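2,3-dihydroxybenzoate-AMP ligase (Bacillus subtilis, PDB 1MDB) belongs to the AMP-binding enzymes of the ANL clan and holds adenosine monophosphate and 2,3-dihydroxy-benzoic acid in pockets of one chain. Local coordinates at residues Cys46-Trp51 against Ile268-Val273; Leu255-Ser258 against Asp262-Phe265. All coordinates share one frame; numbering follows the deposited sequence.

Contact 1: residues Cys46-Trp51 against Ile268-Val273; sequences CGNTHW and IEREKV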
loop_
_atom_site.group_PDB
_atom_site.type_symbol
_atom_site.label_atom_id
_atom_site.label_comp_id
_atom_site.label_asym_id
_atom_site.label_seq_id
_atom_site.Cartn_x
_atom_site.Cartn_y
_atom_site.Cartn_z
ATOM N N CYS A 46 6.592 0.985 -20.248
ATOM C CA CYS A 46 7.282 -0.145 -19.646
ATOM C C CYS A 46 8.449 -0.528 -20.548
ATOM O O CYS A 46 8.254 -1.109 -21.621
ATOM C CB CYS A 46 6.318 -1.323 -19.491
ATOM S SG CYS A 46 6.990 -2.680 -18.543
ATOM N N GLY A 47 9.664 -0.205 -20.114
ATOM C CA GLY A 47 10.821 -0.494 -20.938
ATOM C C GLY A 47 10.668 0.361 -22.184
ATOM O O GLY A 47 10.458 1.574 -22.086
ATOM N N ASN A 48 10.737 -0.264 -23.356
ATOM C CA ASN A 48 10.600 0.464 -24.617
ATOM C C ASN A 48 9.174 0.479 -25.159
ATOM O O ASN A 48 8.911 1.095 -26.188
ATOM C CB ASN A 48 11.537 -0.132 -25.675
ATOM C CG ASN A 48 12.974 0.332 -25.509
ATOM O OD1 ASN A 48 13.907 -0.299 -26.016
ATOM N ND2 ASN A 48 13.161 1.449 -24.813
ATOM N N THR A 49 8.254 -0.188 -24.469
ATOM C CA THR A 49 6.863 -0.240 -24.909
ATOM C C THR A 49 6.024 0.875 -24.295
ATOM O O THR A 49 6.348 1.392 -23.227
ATOM C CB THR A 49 6.215 -1.587 -24.552
ATOM O OG1 THR A 49 6.022 -1.673 -23.132
ATOM C CG2 THR A 49 7.108 -2.729 -25.001
ATOM N N HIS A 50 4.942 1.233 -24.981
ATOM C CA HIS A 50 4.036 2.289 -24.539
ATOM C C HIS A 50 2.606 1.893 -24.912
ATOM O O HIS A 50 2.396 1.151 -25.872
ATOM C CB HIS A 50 4.382 3.608 -25.237
ATOM C CG HIS A 50 5.805 4.042 -25.056
ATOM N ND1 HIS A 50 6.269 4.618 -23.891
ATOM C CD2 HIS A 50 6.868 3.985 -25.894
ATOM C CE1 HIS A 50 7.555 4.897 -24.020
ATOM N NE2 HIS A 50 7.943 4.522 -25.225
ATOM N N TRP A 51 1.629 2.383 -24.153
ATOM C CA TRP A 51 0.217 2.101 -24.414
ATOM C C TRP A 51 -0.569 3.392 -24.286
ATOM O O TRP A 51 -0.533 4.049 -23.243
ATOM C CB TRP A 51 -0.356 1.087 -23.409
ATOM C CG TRP A 51 -0.169 -0.355 -23.763
ATOM C CD1 TRP A 51 0.577 -0.858 -24.784
ATOM C CD2 TRP A 51 -0.706 -1.487 -23.060
ATOM N NE1 TRP A 51 0.548 -2.229 -24.762
ATOM C CE2 TRP A 51 -0.233 -2.644 -23.714
ATOM C CE3 TRP A 51 -1.536 -1.635 -21.938
ATOM C CZ2 TRP A 51 -0.560 -3.939 -23.285
ATOM C CZ3 TRP A 51 -1.862 -2.920 -21.509
ATOM C CH2 TRP A 51 -1.373 -4.056 -22.184
ATOM N N ILE A 268 13.969 7.449 -14.008
ATOM C CA ILE A 268 13.587 8.790 -13.600
ATOM C C ILE A 268 14.231 9.821 -14.527
ATOM O O ILE A 268 13.581 10.776 -14.959
ATOM C CB ILE A 268 13.997 9.051 -12.135
ATOM C CG1 ILE A 268 13.217 8.102 -11.221
ATOM C CG2 ILE A 268 13.725 10.503 -11.762
ATOM C CD1 ILE A 268 13.538 8.230 -9.749
ATOM N N GLU A 269 15.502 9.618 -14.846
ATOM C CA GLU A 269 16.201 10.542 -15.736
ATOM C C GLU A 269 15.752 10.387 -17.195
ATOM O O GLU A 269 15.500 11.377 -17.884
ATOM C CB GLU A 269 17.716 10.330 -15.639
ATOM C CG GLU A 269 18.484 10.869 -16.842
ATOM C CD GLU A 269 19.977 10.937 -16.604
ATOM O OE1 GLU A 269 20.534 10.007 -15.981
ATOM O OE2 GLU A 269 20.594 11.925 -17.058
ATOM N N ARG A 270 15.655 9.145 -17.660
ATOM C CA ARG A 270 15.249 8.895 -19.036
ATOM C C ARG A 270 13.819 9.348 -19.313
ATOM O O ARG A 270 13.567 10.068 -20.275
ATOM C CB ARG A 270 15.392 7.406 -19.379
ATOM C CG ARG A 270 14.896 7.059 -20.774
ATOM C CD ARG A 270 15.098 5.590 -21.108
ATOM N NE ARG A 270 14.460 5.251 -22.380
ATOM C CZ ARG A 270 14.545 4.067 -22.982
ATOM N NH1 ARG A 270 15.249 3.079 -22.438
ATOM N NH2 ARG A 270 13.920 3.866 -24.134
ATOM N N GLU A 271 12.884 8.939 -18.461
ATOM C CA GLU A 271 11.480 9.298 -18.649
ATOM C C GLU A 271 11.077 10.616 -18.010
ATOM O O GLU A 271 9.955 11.094 -18.209
ATOM C CB GLU A 271 10.589 8.191 -18.091
ATOM C CG GLU A 271 10.852 6.845 -18.709
ATOM C CD GLU A 271 10.681 6.870 -20.219
ATOM O OE1 GLU A 271 9.803 7.613 -20.711
ATOM O OE2 GLU A 271 11.419 6.140 -20.909
ATOM N N LYS A 272 11.982 11.197 -17.233
ATOM C CA LYS A 272 11.699 12.459 -16.552
ATOM C C LYS A 272 10.487 12.369 -15.629
ATOM O O LYS A 272 9.529 13.129 -15.747
ATOM C CB LYS A 272 11.520 13.588 -17.574
ATOM C CG LYS A 272 12.848 14.204 -17.973
ATOM C CD LYS A 272 12.760 15.017 -19.239
ATOM C CE LYS A 272 14.141 15.536 -19.593
ATOM N NZ LYS A 272 15.171 14.456 -19.460
ATOM N N VAL A 273 10.553 11.423 -14.702
ATOM C CA VAL A 273 9.496 11.215 -13.725
ATOM C C VAL A 273 9.345 12.437 -12.812
ATOM O O VAL A 273 10.333 12.980 -12.320
ATOM C CB VAL A 273 9.807 9.989 -12.849
ATOM C CG1 VAL A 273 8.658 9.739 -11.887
ATOM C CG2 VAL A 273 10.066 8.769 -13.725
#
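The guanidinium of Arg-270 meets the side-chain amide of Asn-48 at its edge, near its own plane, while a carboxylate oxygen of Glu-271 stands well out of that plane. The amide is turned 59° from the guanidinium, and the two side chains cross at about a right angle. As modelled, Asn-48 ND2 lies 2.6 Å from Arg-270 NH2. Because this sets two nitrogens against each other, the amide is probably turned over in the model; turned back, it would set its oxygen toward the guanidinium, where a hydrogen bond is possible. Arg-270 reaches across by a fully stretched chain, with CG anti to the backbone N (chi1 176°) and no bend as far as NE. Glu-271 OE2 is 3.5 Å from Arg-270 NE with no N-H aimed at it, so the attraction rests on charge alone. Glu-271 OE1 has a second cationic partner in Arg-252.

Asn-48 owes its position to a two-residue beta hairpin between strands 42-46 and 49-52, at one margin of the large mixed sheet. Gly-47 and Asn-48 form the corners of a type II' turn, and the positive phi of Gly-47 (65°) fits its first corner. Cys-46 N bonds Thr-49 O at 3.0 Å. In return, Cys-46 O accepts from both Thr-49 N and Thr-49 OG1, the hydroxyl arriving in the carbonyl plane on a lone pair at 2.8 Å. Lys-86 also bonds that hydroxyl. On the other side, Lys-272 leaves helix 261-271 with positive phi, and Val-273 N bonds Ile-268 O at 3.1 Å, the 6→1 bond found in Schellman-like helix ends. The imidazole of His-50, anchored through ND1 to Thr-45, keeps its NE2 6.1 Å from Arg-270 NH2.

Contact 2: residues Leu255-Ser258 against Asp262-Phe265; sequences LSPS and DDAF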
loop_
_atom_site.group_PDB
_atom_site.type_symbol
_atom_site.label_atom_id
_atom_site.label_comp_id
_atom_site.label_asym_id
_atom_site.label_seq_id
_atom_site.Cartn_x
_atom_site.Cartn_y
_atom_site.Cartn_z
ATOM N N LEU A 255 6.564 2.058 -15.533
ATOM C CA LEU A 255 6.710 0.866 -14.712
ATOM C C LEU A 255 8.153 0.451 -14.468
ATOM O O LEU A 255 8.894 0.156 -15.403
ATOM C CB LEU A 255 5.939 -0.292 -15.349
ATOM C CG LEU A 255 4.473 0.040 -15.657
ATOM C CD1 LEU A 255 3.837 -1.086 -16.459
ATOM C CD2 LEU A 255 3.725 0.270 -14.357
ATOM N N SER A 256 8.549 0.419 -13.201
ATOM C CA SER A 256 9.899 0.021 -12.851
ATOM C C SER A 256 9.932 -1.480 -12.592
ATOM O O SER A 256 9.026 -2.037 -11.960
ATOM C CB SER A 256 10.378 0.771 -11.603
ATOM O OG SER A 256 11.720 0.422 -11.293
ATOM N N PRO A 257 10.976 -2.154 -13.095
ATOM C CA PRO A 257 11.231 -3.594 -12.977
ATOM C C PRO A 257 11.281 -4.031 -11.515
ATOM O O PRO A 257 10.899 -5.156 -11.169
ATOM C CB PRO A 257 12.593 -3.756 -13.646
ATOM C CG PRO A 257 12.606 -2.656 -14.663
ATOM C CD PRO A 257 12.021 -1.503 -13.905
ATOM N N SER A 258 11.779 -3.132 -10.669
ATOM C CA SER A 258 11.890 -3.386 -9.239
ATOM C C SER A 258 11.964 -2.037 -8.527
ATOM O O SER A 258 12.016 -0.990 -9.179
ATOM C CB SER A 258 13.146 -4.209 -8.938
ATOM O OG SER A 258 14.316 -3.411 -9.022
ATOM N N ASP A 262 18.978 1.056 -8.905
ATOM C CA ASP A 262 19.585 0.601 -10.145
ATOM C C ASP A 262 18.574 0.589 -11.283
ATOM O O ASP A 262 18.914 0.914 -12.417
ATOM C CB ASP A 262 20.189 -0.792 -9.973
ATOM C CG ASP A 262 21.527 -0.756 -9.276
ATOM O OD1 ASP A 262 22.423 -0.039 -9.763
ATOM O OD2 ASP A 262 21.689 -1.439 -8.251
ATOM N N ASP A 263 17.332 0.225 -10.977
ATOM C CA ASP A 263 16.288 0.197 -11.990
ATOM C C ASP A 263 15.531 1.514 -12.116
ATOM O O ASP A 263 15.287 1.987 -13.221
ATOM C CB ASP A 263 15.287 -0.928 -11.704
ATOM C CG ASP A 263 15.838 -2.299 -12.041
ATOM O OD1 ASP A 263 16.556 -2.407 -13.060
ATOM O OD2 ASP A 263 15.544 -3.267 -11.303
ATOM N N ALA A 264 15.175 2.104 -10.977
ATOM C CA ALA A 264 14.406 3.346 -10.929
ATOM C C ALA A 264 15.104 4.641 -11.354
ATOM O O ALA A 264 14.509 5.458 -12.056
ATOM C CB ALA A 264 13.824 3.525 -9.526
ATOM N N PHE A 265 16.341 4.846 -10.916
ATOM C CA PHE A 265 17.057 6.076 -11.258
ATOM C C PHE A 265 17.157 6.333 -12.762
ATOM O O PHE A 265 16.767 7.399 -13.229
ATOM C CB PHE A 265 18.444 6.078 -10.600
ATOM C CG PHE A 265 18.413 6.411 -9.124
ATOM C CD1 PHE A 265 17.244 6.240 -8.383
ATOM C CD2 PHE A 265 19.557 6.865 -8.472
ATOM C CE1 PHE A 265 17.209 6.511 -7.016
ATOM C CE2 PHE A 265 19.536 7.140 -7.099
ATOM C CZ PHE A 265 18.358 6.960 -6.370
#
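Ser-256 turns its hydroxyl against the helix, placing OG 3.8 Å from Asp-263 CB and 4.1 Å from Ala-264 CB. With OG anti to the backbone N (chi1 -178°), the same hydroxyl can donate within its own loop to Ser-258 O. That bond is 2.6 Å long and lies in the carbonyl plane, with a C=O...OG angle of 154°. Ala-264 in turn rests on Leu-227 of strand 225-228, which Ser-256 also touches.

Pro-257 follows with its ring lying aslant to the Asp-263 side chain: CB is 3.8 Å from OD2 and CD is 4.0 Å from CB of that aspartate. Its carbonyl oxygen is bonded by the hydroxyl of Tyr-132.

Ser-258 lies in the loop that leads from strand 252-255 into helix 261-271, part of a beta-alpha-beta crossover to the parallel strand 275-278. Its OG sits between backbone N and carbonyl carbon and donates to Asp-263 OD2 at 2.6 Å, approaching the anti lone pair, away from the other carboxylate oxygen. Ser-260 N makes a weak bond to the same serine oxygen.

The hydroxyl of Ser-256 stays within the loop, whereas that of Ser-258 ties the loop to the first helical turn, holding the Asp-263 carboxylate against it; any effect on ionisation would probably be a modest stabilisation of the charged form.

Both contacts use helix 261-271, contact 2 near its beginning and contact 1 at its last turn, and along the chain contact 2 is nested inside the loop closed by contact 1. Contact 1 lies at the surface: its two touching residues are exposed, 126 Å² is buried, and a single polar approach, an amide at the edge of a guanidinium, does the joining. Contact 2 is partly buried, with 175 Å² between its segments, and relies on a directed hydrogen bond beside serine, proline and alanine packing. Their centres are 10 Å apart, and adjacent strands link them through Cys-46 CB, 3.9 Å from Leu-255 CD1.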